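Local coordinates for protein acetyl-CoA acetyltransferase (Bacillus anthracis, PDB 3SS6) that probably catalyses the thiolase reaction, the reversible condensation of two acetyl-CoA molecules into acetoacetyl-CoA with release of coenzyme A, at residues 44-49 with 259-264; 50-55 with 109-114; 124-129 with 142-147; 175-180 with 321-326; 290-295 with 326-331. All coordinates share one frame; numbering follows the deposited sequence. Where two conformers were deposited one is given.

Interaction 1: 44-49 with 259-264; sequences GGVEPH and VLMSEE
M261 and V259, two residues apart on one side of strand 252-262, meet the turn that follows helix 29-43, so this is a helix exit packed on the central sheet of the N-terminal half of a thiolase fold. V259 packs against G44, its CG2 branch 4.1 Å from G44 CA, and since glycine brings no side chain the backbone itself rests on the valine. V259 CG1 also approaches CG2 of V46 at 4.3 Å. M261 reaches the turn with its terminal methyl. A chi1 of 65° tucks its CG over its own backbone, and the chain folds again at chi3 (67°), bringing CE to 3.8 Å from V46 CG1; the two side chains pass side by side, pointing opposite ways. One shell out, T10 of strand 7-19 touches both V259 and M261, while V112 of strand 112-120 packs against V46 and M261. G45 takes positive phi where the helix ends, turning the chain into this position. At the far end of the strand, S262 N-caps helix 263-269 through its OG, bonded to K265 N. G44 O meets a polar and an apolar partner: T10 OG1 hydrogen-bonds to it, and M261 CE lies 3.5 Å from the same oxygen.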
# COMPACT_ATOMS: atom_id res chain seq x y z
N GLY A 44 -32.44 23.32 -18.56
CA GLY A 44 -33.55 23.07 -17.66
C GLY A 44 -34.43 24.26 -17.34
O GLY A 44 -35.39 24.12 -16.60
N GLY A 45 -34.10 25.42 -17.89
CA GLY A 45 -34.96 26.59 -17.74
C GLY A 45 -34.74 27.38 -16.47
O GLY A 45 -35.58 28.21 -16.08
N VAL A 46 -33.61 27.13 -15.81
CA VAL A 46 -33.26 27.81 -14.57
C VAL A 46 -31.82 28.29 -14.59
O VAL A 46 -30.97 27.70 -15.26
CB VAL A 46 -33.42 26.88 -13.33
CG1 VAL A 46 -34.89 26.64 -13.03
CG2 VAL A 46 -32.67 25.56 -13.55
N GLU A 47 -31.54 29.35 -13.85
CA GLU A 47 -30.16 29.73 -13.59
C GLU A 47 -29.65 28.95 -12.39
O GLU A 47 -30.44 28.53 -11.53
CB GLU A 47 -30.05 31.23 -13.33
CG GLU A 47 -30.39 32.09 -14.53
CD GLU A 47 -29.49 31.78 -15.72
OE1 GLU A 47 -28.26 31.98 -15.61
OE2 GLU A 47 -30.02 31.34 -16.77
N PRO A 48 -28.33 28.75 -12.31
CA PRO A 48 -27.77 28.01 -11.18
C PRO A 48 -28.26 28.49 -9.81
O PRO A 48 -28.52 27.66 -8.94
CB PRO A 48 -26.27 28.24 -11.34
CG PRO A 48 -26.08 28.33 -12.82
CD PRO A 48 -27.30 29.11 -13.29
N HIS A 49 -28.40 29.80 -9.62
CA HIS A 49 -28.80 30.31 -8.31
C HIS A 49 -30.22 29.87 -7.93
O HIS A 49 -30.59 29.90 -6.75
CB HIS A 49 -28.66 31.83 -8.24
CG HIS A 49 -29.72 32.57 -8.99
ND1 HIS A 49 -29.55 33.05 -10.27
CD2 HIS A 49 -30.98 32.92 -8.63
CE1 HIS A 49 -30.65 33.65 -10.67
NE2 HIS A 49 -31.54 33.59 -9.69
N VAL A 259 -33.10 17.79 -14.44
CA VAL A 259 -33.55 18.96 -13.71
C VAL A 259 -35.03 18.73 -13.41
O VAL A 259 -35.82 18.46 -14.32
CB VAL A 259 -33.38 20.27 -14.52
CG1 VAL A 259 -33.98 21.45 -13.74
CG2 VAL A 259 -31.90 20.52 -14.84
N LEU A 260 -35.38 18.80 -12.13
CA LEU A 260 -36.76 18.60 -11.69
C LEU A 260 -37.27 19.85 -11.01
O LEU A 260 -36.50 20.56 -10.36
CB LEU A 260 -36.84 17.42 -10.71
CG LEU A 260 -36.34 16.07 -11.23
CD1 LEU A 260 -34.86 15.81 -10.85
CD2 LEU A 260 -37.21 14.96 -10.68
N MET A 261 -38.57 20.12 -11.14
CA MET A 261 -39.15 21.25 -10.42
C MET A 261 -40.64 21.00 -10.22
O MET A 261 -41.20 20.04 -10.76
CB MET A 261 -38.90 22.56 -11.18
CG MET A 261 -39.60 22.63 -12.55
SD MET A 261 -39.22 24.16 -13.44
CE MET A 261 -37.46 23.91 -13.75
N SER A 262 -41.29 21.83 -9.42
CA SER A 262 -42.73 21.70 -9.27
C SER A 262 -43.39 22.06 -10.59
O SER A 262 -42.86 22.87 -11.36
CB SER A 262 -43.26 22.59 -8.15
OG SER A 262 -43.09 23.97 -8.47
N GLU A 263 -44.53 21.45 -10.86
CA GLU A 263 -45.26 21.79 -12.08
C GLU A 263 -45.64 23.28 -12.08
O GLU A 263 -45.66 23.92 -13.13
CB GLU A 263 -46.49 20.90 -12.23
CG GLU A 263 -47.12 21.04 -13.62
CD GLU A 263 -48.10 19.94 -13.94
OE1 GLU A 263 -48.42 19.13 -13.05
OE2 GLU A 263 -48.56 19.88 -15.11
N GLU A 264 -45.94 23.81 -10.90
CA GLU A 264 -46.29 25.22 -10.78
C GLU A 264 -45.10 26.12 -11.14
O GLU A 264 -45.28 27.14 -11.82
CB GLU A 264 -46.83 25.55 -9.38
CG GLU A 264 -48.19 24.92 -9.11
CD GLU A 264 -48.88 25.50 -7.88
OE1 GLU A 264 -48.18 26.05 -7.00
OE2 GLU A 264 -50.12 25.41 -7.81

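Interaction 2: 50-55 with 109-114; sequences EVDEVI and VSEVVV
D52 sets its carboxylate against the backbone of 110-112, and OD2 receives two N-H groups, E111 N at 2.7 Å and V112 N at 3.0 Å. Both arrive on the anti side of the carboxylate but from opposite faces of its plane, about 30° and 26° out of it. A chi1 of -65° places this carboxylate beside the residue's own backbone N. Separately, the D52 N-H bonds to V112 O, at 2.9 Å, so side chain and backbone together fasten the start of the strand pair. Farther on, strands 53-57 and 112-120 run parallel in the main sheet: E53 O accepts from V114 N and I55 N gives to V114 O. V54 and V114 point to one face of the sheet, E53 and V113 to the other. V51 and V114 cross at roughly a right angle, V51 CG1 lying 3.7 Å from V114 CG2, and helix 29-43 covers V114 and V54 through L37. The I55 side chain lies at a slant to V113, CD1 3.9 Å from V113 CG1, and both contact helix 93-107. E53 turns its carboxylate to T83 and Q104 of its own chain and to R89 of the second subunit. Two backbone N-H donors on one D52 oxygen would probably favour the ionised carboxylate, and would also offset the closeness of the E111 carboxylate, whose OE1 is 5.0 Å from D52 OD2.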
# COMPACT_ATOMS: atom_id res chain seq x y z
N GLU A 50 -31.00 29.44 -8.92
CA GLU A 50 -32.37 29.01 -8.67
C GLU A 50 -32.44 27.55 -8.24
O GLU A 50 -33.50 27.07 -7.83
CB GLU A 50 -33.23 29.19 -9.91
CG GLU A 50 -33.40 30.63 -10.30
CD GLU A 50 -34.25 30.75 -11.54
OE1 GLU A 50 -35.48 30.83 -11.38
OE2 GLU A 50 -33.68 30.73 -12.65
N VAL A 51 -31.32 26.85 -8.36
CA VAL A 51 -31.27 25.44 -7.95
C VAL A 51 -31.19 25.33 -6.43
O VAL A 51 -30.27 25.87 -5.81
CB VAL A 51 -30.08 24.71 -8.57
CG1 VAL A 51 -30.03 23.27 -8.08
CG2 VAL A 51 -30.17 24.78 -10.11
N ASP A 52 -32.15 24.63 -5.83
CA ASP A 52 -32.19 24.51 -4.38
C ASP A 52 -31.28 23.41 -3.81
O ASP A 52 -30.79 23.51 -2.68
CB ASP A 52 -33.64 24.32 -3.93
CG ASP A 52 -34.51 25.53 -4.25
OD1 ASP A 52 -34.09 26.66 -3.93
OD2 ASP A 52 -35.60 25.38 -4.85
N GLU A 53 -31.03 22.37 -4.60
CA GLU A 53 -30.29 21.22 -4.12
C GLU A 53 -29.78 20.42 -5.31
O GLU A 53 -30.45 20.35 -6.34
CB GLU A 53 -31.22 20.32 -3.31
CG GLU A 53 -30.56 19.19 -2.54
CD GLU A 53 -30.26 19.60 -1.11
OE1 GLU A 53 -31.16 19.47 -0.25
OE2 GLU A 53 -29.13 20.05 -0.87
N VAL A 54 -28.59 19.83 -5.17
CA VAL A 54 -28.09 18.83 -6.11
C VAL A 54 -28.05 17.51 -5.34
O VAL A 54 -27.49 17.46 -4.26
CB VAL A 54 -26.67 19.16 -6.60
CG1 VAL A 54 -26.08 18.01 -7.40
CG2 VAL A 54 -26.70 20.46 -7.43
N ILE A 55 -28.68 16.47 -5.87
CA ILE A 55 -28.66 15.17 -5.19
C ILE A 55 -28.11 14.14 -6.15
O ILE A 55 -28.64 13.96 -7.25
CB ILE A 55 -30.09 14.74 -4.77
CG1 ILE A 55 -30.77 15.87 -4.01
CG2 ILE A 55 -30.02 13.46 -3.90
CD1 ILE A 55 -32.18 15.52 -3.55
N VAL A 109 -40.10 21.47 0.07
CA VAL A 109 -38.76 21.65 0.65
C VAL A 109 -37.85 22.36 -0.36
O VAL A 109 -37.07 23.24 0.01
CB VAL A 109 -38.14 20.30 1.05
CG1 VAL A 109 -36.64 20.44 1.36
CG2 VAL A 109 -38.89 19.70 2.23
N SER A 110 -37.97 21.97 -1.63
CA SER A 110 -37.25 22.61 -2.72
C SER A 110 -38.21 22.93 -3.86
O SER A 110 -39.22 22.26 -4.01
CB SER A 110 -36.17 21.68 -3.29
OG SER A 110 -35.22 21.32 -2.31
N GLU A 111 -37.88 23.94 -4.66
CA GLU A 111 -38.66 24.24 -5.85
C GLU A 111 -38.01 23.67 -7.10
O GLU A 111 -38.70 23.26 -8.03
CB GLU A 111 -38.88 25.75 -6.01
CG GLU A 111 -39.81 26.33 -4.96
CD GLU A 111 -40.19 27.76 -5.24
OE1 GLU A 111 -39.35 28.51 -5.79
OE2 GLU A 111 -41.34 28.14 -4.92
N VAL A 112 -36.68 23.66 -7.11
CA VAL A 112 -35.88 23.16 -8.23
C VAL A 112 -34.78 22.26 -7.67
O VAL A 112 -34.02 22.67 -6.80
CB VAL A 112 -35.22 24.32 -9.01
CG1 VAL A 112 -34.33 23.79 -10.14
CG2 VAL A 112 -36.27 25.26 -9.59
N VAL A 113 -34.68 21.03 -8.17
CA VAL A 113 -33.60 20.13 -7.75
C VAL A 113 -32.93 19.53 -8.97
O VAL A 113 -33.61 19.14 -9.93
CB VAL A 113 -34.13 18.99 -6.87
CG1 VAL A 113 -32.97 18.07 -6.41
CG2 VAL A 113 -34.88 19.54 -5.68
N VAL A 114 -31.60 19.45 -8.95
CA VAL A 114 -30.84 18.77 -9.99
C VAL A 114 -30.42 17.43 -9.40
O VAL A 114 -29.80 17.37 -8.34
CB VAL A 114 -29.61 19.58 -10.40
CG1 VAL A 114 -28.78 18.82 -11.42
CG2 VAL A 114 -30.04 20.93 -10.99

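Interaction 3: 124-129 with 142-147; sequences SPYALK and IRDTVW
Y126 presents one ring face to D144: D144 CA stands 3.8 Å from the ring centroid, 27° off the normal, a CH-pi contact displaced toward the rim. Beyond it D144 CB packs 3.4 Å from Y126 CE2, and the ring and carboxylate planes are 32° apart. Nearby, Y126 CB meets I142 CG1 while L128 CD2 lies 3.8 Å from I142 CB. A127 and R143 form a hydrogen-bonded antiparallel pair whose two bonds lie in the carbonyl planes, both 2.8 Å, A127 N to R143 O and R143 N to A127 O. Where the strand passes into helix 145-149, T145 OG1 gives a proton to P125 O at 2.7 Å, and T145 N adds a weak bond to that oxygen. D144 N-caps this helix, its OD1 accepting from V146 N. The paired strands form the hairpin 126-128/140-144, consistent with the tetramerisation loop of tetrameric thiolases. Y126, A127 and L128 pair with a strand of the second subunit and I142 with one of the third, while R132 of the second subunit makes a salt bridge to D144 OD1, and Q138 of the third subunit hydrogen-bonds to D144 OD2 and Y126 OH. The other side of the hairpin is looser. There the side chains of K129 and R143, both partly exposed, lie aslant to each other, K129 NZ no closer than 4.1 Å to R143 CG. Their charges converge on the carboxylate of E148, which forms salt bridges to both, and D64 of the second subunit also pairs with K129 NZ.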
# COMPACT_ATOMS: atom_id res chain seq x y z
N SER A 124 -11.42 4.43 -9.51
CA SER A 124 -11.66 4.07 -8.12
C SER A 124 -10.39 3.51 -7.47
O SER A 124 -9.61 2.81 -8.12
CB SER A 124 -12.81 3.06 -8.02
OG SER A 124 -14.03 3.69 -8.37
N PRO A 125 -10.18 3.83 -6.18
CA PRO A 125 -8.93 3.48 -5.49
C PRO A 125 -8.86 2.04 -5.01
O PRO A 125 -9.82 1.26 -5.13
CB PRO A 125 -8.93 4.43 -4.29
CG PRO A 125 -10.37 4.56 -3.95
CD PRO A 125 -11.09 4.60 -5.30
N TYR A 126 -7.68 1.69 -4.49
CA TYR A 126 -7.47 0.47 -3.72
C TYR A 126 -7.41 0.85 -2.24
O TYR A 126 -7.08 1.99 -1.90
CB TYR A 126 -6.18 -0.22 -4.14
CG TYR A 126 -6.39 -1.15 -5.31
CD1 TYR A 126 -6.53 -0.65 -6.61
CD2 TYR A 126 -6.45 -2.53 -5.13
CE1 TYR A 126 -6.74 -1.50 -7.68
CE2 TYR A 126 -6.65 -3.40 -6.20
CZ TYR A 126 -6.80 -2.87 -7.47
OH TYR A 126 -7.00 -3.70 -8.55
N ALA A 127 -7.74 -0.10 -1.37
CA ALA A 127 -7.81 0.15 0.07
C ALA A 127 -6.95 -0.85 0.83
O ALA A 127 -6.80 -2.00 0.43
CB ALA A 127 -9.25 0.06 0.55
N LEU A 128 -6.39 -0.39 1.95
CA LEU A 128 -5.69 -1.27 2.89
C LEU A 128 -6.40 -1.21 4.24
O LEU A 128 -6.55 -0.14 4.82
CB LEU A 128 -4.23 -0.85 3.04
CG LEU A 128 -3.29 -1.22 1.89
CD1 LEU A 128 -1.91 -0.58 2.07
CD2 LEU A 128 -3.15 -2.73 1.79
N LYS A 129 -6.85 -2.36 4.72
CA LYS A 129 -7.64 -2.41 5.94
C LYS A 129 -6.81 -2.52 7.21
O LYS A 129 -7.31 -2.23 8.30
CB LYS A 129 -8.64 -3.58 5.92
CG LYS A 129 -9.47 -3.68 4.65
CD LYS A 129 -10.31 -2.46 4.40
CE LYS A 129 -11.09 -2.62 3.08
NZ LYS A 129 -11.86 -3.90 3.04
N ILE A 142 -4.46 -6.15 -0.57
CA ILE A 142 -4.77 -4.79 -0.98
C ILE A 142 -6.05 -4.88 -1.81
O ILE A 142 -6.10 -5.57 -2.83
CB ILE A 142 -3.60 -4.11 -1.73
CG1 ILE A 142 -4.00 -2.68 -2.11
CG2 ILE A 142 -3.18 -4.90 -2.95
CD1 ILE A 142 -2.83 -1.85 -2.58
N ARG A 143 -7.09 -4.20 -1.35
CA ARG A 143 -8.44 -4.47 -1.83
C ARG A 143 -8.89 -3.52 -2.92
O ARG A 143 -8.80 -2.30 -2.79
CB ARG A 143 -9.42 -4.42 -0.65
CG ARG A 143 -9.08 -5.41 0.46
CD ARG A 143 -9.58 -6.82 0.14
NE ARG A 143 -11.04 -6.89 0.15
CZ ARG A 143 -11.73 -8.02 -0.01
NH1 ARG A 143 -11.10 -9.17 -0.18
NH2 ARG A 143 -13.06 -7.99 0.00
N ASP A 144 -9.38 -4.09 -4.01
CA ASP A 144 -9.92 -3.30 -5.10
C ASP A 144 -11.34 -2.86 -4.72
O ASP A 144 -12.21 -3.70 -4.51
CB ASP A 144 -9.98 -4.19 -6.35
CG ASP A 144 -10.55 -3.47 -7.57
OD1 ASP A 144 -11.11 -2.37 -7.43
OD2 ASP A 144 -10.39 -4.02 -8.68
N THR A 145 -11.55 -1.55 -4.58
CA THR A 145 -12.88 -1.06 -4.16
C THR A 145 -13.99 -1.43 -5.15
O THR A 145 -15.14 -1.61 -4.75
CB THR A 145 -12.91 0.46 -3.89
OG1 THR A 145 -12.50 1.17 -5.07
CG2 THR A 145 -11.98 0.81 -2.73
N VAL A 146 -13.65 -1.54 -6.43
CA VAL A 146 -14.64 -1.95 -7.43
C VAL A 146 -15.02 -3.41 -7.17
O VAL A 146 -16.20 -3.77 -7.14
CB VAL A 146 -14.10 -1.79 -8.86
CG1 VAL A 146 -15.00 -2.51 -9.88
CG2 VAL A 146 -13.95 -0.32 -9.21
N TRP A 147 -14.02 -4.26 -6.94
CA TRP A 147 -14.30 -5.67 -6.74
C TRP A 147 -15.06 -5.92 -5.43
O TRP A 147 -15.85 -6.86 -5.34
CB TRP A 147 -12.99 -6.49 -6.78
CG TRP A 147 -13.14 -7.86 -7.38
CD1 TRP A 147 -13.08 -9.06 -6.73
CD2 TRP A 147 -13.38 -8.16 -8.76
NE1 TRP A 147 -13.27 -10.09 -7.63
CE2 TRP A 147 -13.45 -9.56 -8.88
CE3 TRP A 147 -13.53 -7.38 -9.91
CZ2 TRP A 147 -13.66 -10.20 -10.10
CZ3 TRP A 147 -13.75 -8.01 -11.13
CH2 TRP A 147 -13.82 -9.40 -11.21

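Interaction 4: 175-180 with 321-326; sequences EEQDEV and FAAQYL
L326 is the main bump on helix 322-332, and its two methyls meet different parts of helix 174-194. CD1 settles in a groove on the backbone, 3.6 Å from E176 O and the same distance from Q177 N, beside the stems of those two side chains. CD2 goes to V180 CG2 at 3.8 Å, where leucine and valine lie alongside each other, head to tail. V180 answers with a bump of its own: CG1, anti to the backbone N (chi1 163°), packs over A322, whose CB is 3.8 Å away, and reaches the Y325 ring more distantly. The backbones come nearest at Q177 and A322, their CA atoms 5.1 Å apart, where A322 presents only a CB. That CB presses on Q177 O at 3.4 Å, and the Q177 side chain, extended beyond CG, lies alongside A323, OE1 coming within 3.5 Å of A323 CB. The helix axes pass 8.9 Å apart, nearly perpendicular at 101°, which confines the contact to this one patch. A water bridges the two helices, bonded to Q177 OE1 and to A323 N in the first turn of the helix that follows F321. Q177 is also held by S242, through NE2. Around the crossing, V167 of helix 159-170 packs on both Q177 and A323, E319 and V339 in loops touch V180 and Y325 respectively, and N247 pairs through its backbone with A322, so helix 159-170 and neighbouring loops border the crossing.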
# COMPACT_ATOMS: atom_id res chain seq x y z
N GLU A 175 -28.32 -20.07 -24.21
CA GLU A 175 -28.82 -19.44 -25.44
C GLU A 175 -29.69 -18.21 -25.14
O GLU A 175 -29.51 -17.17 -25.77
CB GLU A 175 -29.62 -20.44 -26.28
CG GLU A 175 -30.33 -19.77 -27.46
CD GLU A 175 -30.97 -20.77 -28.40
OE1 GLU A 175 -30.29 -21.75 -28.77
OE2 GLU A 175 -32.15 -20.58 -28.77
N GLU A 176 -30.64 -18.34 -24.22
CA GLU A 176 -31.48 -17.20 -23.86
C GLU A 176 -30.63 -16.00 -23.43
O GLU A 176 -30.87 -14.87 -23.85
CB GLU A 176 -32.46 -17.55 -22.74
CG GLU A 176 -33.61 -18.45 -23.18
CD GLU A 176 -34.53 -18.83 -22.03
OE1 GLU A 176 -34.05 -19.40 -21.03
OE2 GLU A 176 -35.74 -18.54 -22.14
N GLN A 177 -29.65 -16.25 -22.58
CA GLN A 177 -28.79 -15.17 -22.10
C GLN A 177 -28.01 -14.53 -23.24
O GLN A 177 -27.91 -13.31 -23.32
CB GLN A 177 -27.82 -15.70 -21.04
CG GLN A 177 -28.51 -16.14 -19.75
CD GLN A 177 -27.56 -16.84 -18.81
OE1 GLN A 177 -26.65 -16.22 -18.27
NE2 GLN A 177 -27.75 -18.15 -18.64
N ASP A 178 -27.46 -15.37 -24.12
CA ASP A 178 -26.65 -14.85 -25.21
C ASP A 178 -27.49 -14.15 -26.27
O ASP A 178 -27.00 -13.25 -26.96
CB ASP A 178 -25.76 -15.95 -25.81
CG ASP A 178 -24.59 -16.31 -24.90
OD1 ASP A 178 -24.36 -15.55 -23.93
OD2 ASP A 178 -23.91 -17.33 -25.15
N GLU A 179 -28.76 -14.53 -26.40
CA GLU A 179 -29.66 -13.84 -27.33
C GLU A 179 -29.94 -12.43 -26.83
O GLU A 179 -29.95 -11.46 -27.60
CB GLU A 179 -30.98 -14.59 -27.49
CG GLU A 179 -31.96 -13.88 -28.41
CD GLU A 179 -33.28 -14.62 -28.58
OE1 GLU A 179 -33.27 -15.74 -29.13
OE2 GLU A 179 -34.32 -14.08 -28.16
N VAL A 180 -30.17 -12.31 -25.52
CA VAL A 180 -30.38 -11.01 -24.90
C VAL A 180 -29.12 -10.16 -25.01
O VAL A 180 -29.20 -8.96 -25.28
CB VAL A 180 -30.81 -11.16 -23.43
CG1 VAL A 180 -30.63 -9.84 -22.67
CG2 VAL A 180 -32.26 -11.62 -23.36
N PHE A 321 -27.16 -8.45 -15.53
CA PHE A 321 -26.75 -9.66 -16.22
C PHE A 321 -27.91 -10.01 -17.11
O PHE A 321 -29.06 -9.72 -16.77
CB PHE A 321 -26.49 -10.81 -15.24
CG PHE A 321 -25.48 -10.47 -14.19
CD1 PHE A 321 -24.14 -10.77 -14.39
CD2 PHE A 321 -25.86 -9.79 -13.04
CE1 PHE A 321 -23.19 -10.43 -13.43
CE2 PHE A 321 -24.92 -9.44 -12.08
CZ PHE A 321 -23.58 -9.77 -12.28
N ALA A 322 -27.64 -10.59 -18.27
CA ALA A 322 -28.75 -11.00 -19.13
C ALA A 322 -29.68 -11.96 -18.36
O ALA A 322 -30.90 -11.90 -18.50
CB ALA A 322 -28.22 -11.66 -20.39
N ALA A 323 -29.08 -12.85 -17.57
CA ALA A 323 -29.84 -13.84 -16.81
C ALA A 323 -30.76 -13.16 -15.82
O ALA A 323 -31.89 -13.60 -15.59
CB ALA A 323 -28.89 -14.77 -16.07
N GLN A 324 -30.27 -12.09 -15.20
CA GLN A 324 -31.06 -11.37 -14.22
C GLN A 324 -32.23 -10.69 -14.90
O GLN A 324 -33.37 -10.76 -14.41
CB GLN A 324 -30.17 -10.36 -13.48
CG GLN A 324 -30.93 -9.29 -12.74
CD GLN A 324 -31.15 -8.03 -13.57
OE1 GLN A 324 -30.32 -7.65 -14.40
NE2 GLN A 324 -32.28 -7.38 -13.34
N TYR A 325 -31.97 -10.06 -16.04
CA TYR A 325 -33.05 -9.47 -16.82
C TYR A 325 -34.10 -10.54 -17.19
O TYR A 325 -35.31 -10.33 -17.06
CB TYR A 325 -32.55 -8.77 -18.09
CG TYR A 325 -33.73 -8.51 -18.98
CD1 TYR A 325 -34.61 -7.48 -18.69
CD2 TYR A 325 -34.05 -9.37 -20.02
CE1 TYR A 325 -35.75 -7.28 -19.44
CE2 TYR A 325 -35.19 -9.17 -20.79
CZ TYR A 325 -36.03 -8.12 -20.48
OH TYR A 325 -37.17 -7.91 -21.22
N LEU A 326 -33.62 -11.68 -17.66
CA LEU A 326 -34.51 -12.75 -18.09
C LEU A 326 -35.42 -13.24 -16.96
O LEU A 326 -36.59 -13.56 -17.20
CB LEU A 326 -33.72 -13.90 -18.71
CG LEU A 326 -33.23 -13.60 -20.13
CD1 LEU A 326 -32.02 -14.45 -20.50
CD2 LEU A 326 -34.36 -13.82 -21.13
O HOH W 1 -26.33 -13.55 -17.86

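Interaction 5: 290-295 with 326-331; sequences MGIGPA and LAVEKE
A295 N gives a 2.9 Å hydrogen bond to I292 O, and the turn it closes presents both residues to one side chain, that of E331. A295 CB sits 3.7 Å from E331 CG, and I292 CD1 lies 4.1 Å from E331 CB. The contact uses the aliphatic part of the glutamate: CG is anti to the backbone N (chi1 177°), then the chain bends at chi2 (63°) and takes the carboxylate on to R299 and to the hydroxyl of Y170. I292 reaches across with its terminal methyl, CD1 lying over the backbone of the helix, 3.8 Å from A327 O, with A327 CB at 4.0 Å. V328 fills the other half of the interface. Its CG2 comes 3.5 Å from G291 O and meets the ring of P294 at CG, 4.0 Å away, the proline and valine crossing at about a right angle. G291 O also takes a weak hydrogen bond from Q324 NE2, one turn earlier on the same helix as V328. P294 touches S378 and C380 of strand 374-381, placing the contact between strand 374-381 and helix 322-332. The arrangement is that of the helical layer covering the sheet in the C-terminal half of a thiolase fold, here joining the start of helix 294-305 to helix 322-332.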
# COMPACT_ATOMS: atom_id res chain seq x y z
N MET A 290 -30.83 -11.05 -5.58
CA MET A 290 -31.10 -9.62 -5.69
C MET A 290 -31.63 -9.20 -7.07
O MET A 290 -32.33 -8.20 -7.19
CB MET A 290 -29.85 -8.80 -5.32
CG MET A 290 -28.67 -8.96 -6.28
SD MET A 290 -28.72 -7.75 -7.62
CE MET A 290 -27.62 -8.54 -8.80
N GLY A 291 -31.31 -9.97 -8.10
CA GLY A 291 -31.64 -9.58 -9.45
C GLY A 291 -33.13 -9.53 -9.73
O GLY A 291 -33.55 -8.89 -10.69
N ILE A 292 -33.92 -10.20 -8.89
CA ILE A 292 -35.38 -10.26 -9.07
C ILE A 292 -36.11 -9.03 -8.51
O ILE A 292 -37.32 -8.87 -8.70
CB ILE A 292 -35.97 -11.52 -8.41
CG1 ILE A 292 -37.32 -11.88 -9.04
CG2 ILE A 292 -36.11 -11.33 -6.90
CD1 ILE A 292 -37.23 -12.18 -10.53
N GLY A 293 -35.38 -8.18 -7.81
CA GLY A 293 -35.96 -6.98 -7.22
C GLY A 293 -37.00 -6.23 -8.04
O GLY A 293 -38.03 -5.82 -7.51
N PRO A 294 -36.73 -6.00 -9.34
CA PRO A 294 -37.70 -5.22 -10.10
C PRO A 294 -39.11 -5.82 -10.13
O PRO A 294 -40.06 -5.06 -10.28
CB PRO A 294 -37.10 -5.19 -11.51
CG PRO A 294 -35.60 -5.30 -11.26
CD PRO A 294 -35.48 -6.25 -10.10
N ALA A 295 -39.26 -7.13 -9.97
CA ALA A 295 -40.61 -7.72 -10.04
C ALA A 295 -41.54 -7.17 -8.94
O ALA A 295 -42.57 -6.57 -9.24
CB ALA A 295 -40.55 -9.25 -10.02
N LEU A 326 -33.62 -11.68 -17.66
CA LEU A 326 -34.51 -12.75 -18.09
C LEU A 326 -35.42 -13.24 -16.96
O LEU A 326 -36.59 -13.56 -17.20
CB LEU A 326 -33.72 -13.90 -18.71
CG LEU A 326 -33.23 -13.60 -20.13
CD1 LEU A 326 -32.02 -14.45 -20.50
CD2 LEU A 326 -34.36 -13.82 -21.13
N ALA A 327 -34.90 -13.30 -15.74
CA ALA A 327 -35.72 -13.71 -14.60
C ALA A 327 -36.86 -12.72 -14.40
O ALA A 327 -38.00 -13.13 -14.17
CB ALA A 327 -34.87 -13.82 -13.33
N VAL A 328 -36.56 -11.43 -14.49
CA VAL A 328 -37.60 -10.40 -14.37
C VAL A 328 -38.61 -10.52 -15.50
O VAL A 328 -39.82 -10.48 -15.28
CB VAL A 328 -37.00 -8.99 -14.36
CG1 VAL A 328 -38.10 -7.94 -14.37
CG2 VAL A 328 -36.11 -8.80 -13.14
N GLU A 329 -38.11 -10.67 -16.73
CA GLU A 329 -38.99 -10.84 -17.89
C GLU A 329 -39.96 -12.02 -17.73
O GLU A 329 -41.15 -11.90 -18.01
CB GLU A 329 -38.17 -11.00 -19.16
CG GLU A 329 -39.03 -11.14 -20.42
CD GLU A 329 -38.21 -11.31 -21.67
OE1 GLU A 329 -37.81 -10.29 -22.26
OE2 GLU A 329 -37.95 -12.48 -22.05
N LYS A 330 -39.44 -13.15 -17.28
CA LYS A 330 -40.25 -14.34 -17.06
C LYS A 330 -41.24 -14.16 -15.91
O LYS A 330 -42.40 -14.54 -16.02
CB LYS A 330 -39.37 -15.56 -16.81
CG LYS A 330 -38.53 -15.95 -18.03
CD LYS A 330 -37.52 -17.04 -17.69
CE LYS A 330 -36.64 -17.35 -18.89
NZ LYS A 330 -37.42 -17.83 -20.06
N GLU A 331 -40.78 -13.55 -14.82
CA GLU A 331 -41.63 -13.37 -13.65
C GLU A 331 -42.83 -12.47 -13.94
O GLU A 331 -43.95 -12.76 -13.53
CB GLU A 331 -40.80 -12.82 -12.48
CG GLU A 331 -41.61 -12.53 -11.23
CD GLU A 331 -42.25 -13.77 -10.62
OE1 GLU A 331 -41.59 -14.83 -10.59
OE2 GLU A 331 -43.41 -13.68 -10.18

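How the interactions relate
Reading from the N terminus, the consecutive segments 44-49 and 50-55 open interactions 1 and 2. Interaction 2 closes at 109-114, and the short hairpin of interaction 3 opens and closes soon after; both are nested inside the long loop that interaction 1 completes at 259-264. Before that, 175-180 opens interaction 4, so interactions 1 and 4 cross. Interaction 5 opens at 290-295; interaction 4 closes at 321-326 and interaction 5 at 326-331, so these two also cross, sharing L326, with a salt bridge from E176 to K330 between them. Interactions 1 and 2 touch through neighbouring strands of the main sheet, across the chain's centre from 4 and 5. Interactions 2 and 3 both reach the second subunit, interaction 3 within the tetramer contacts.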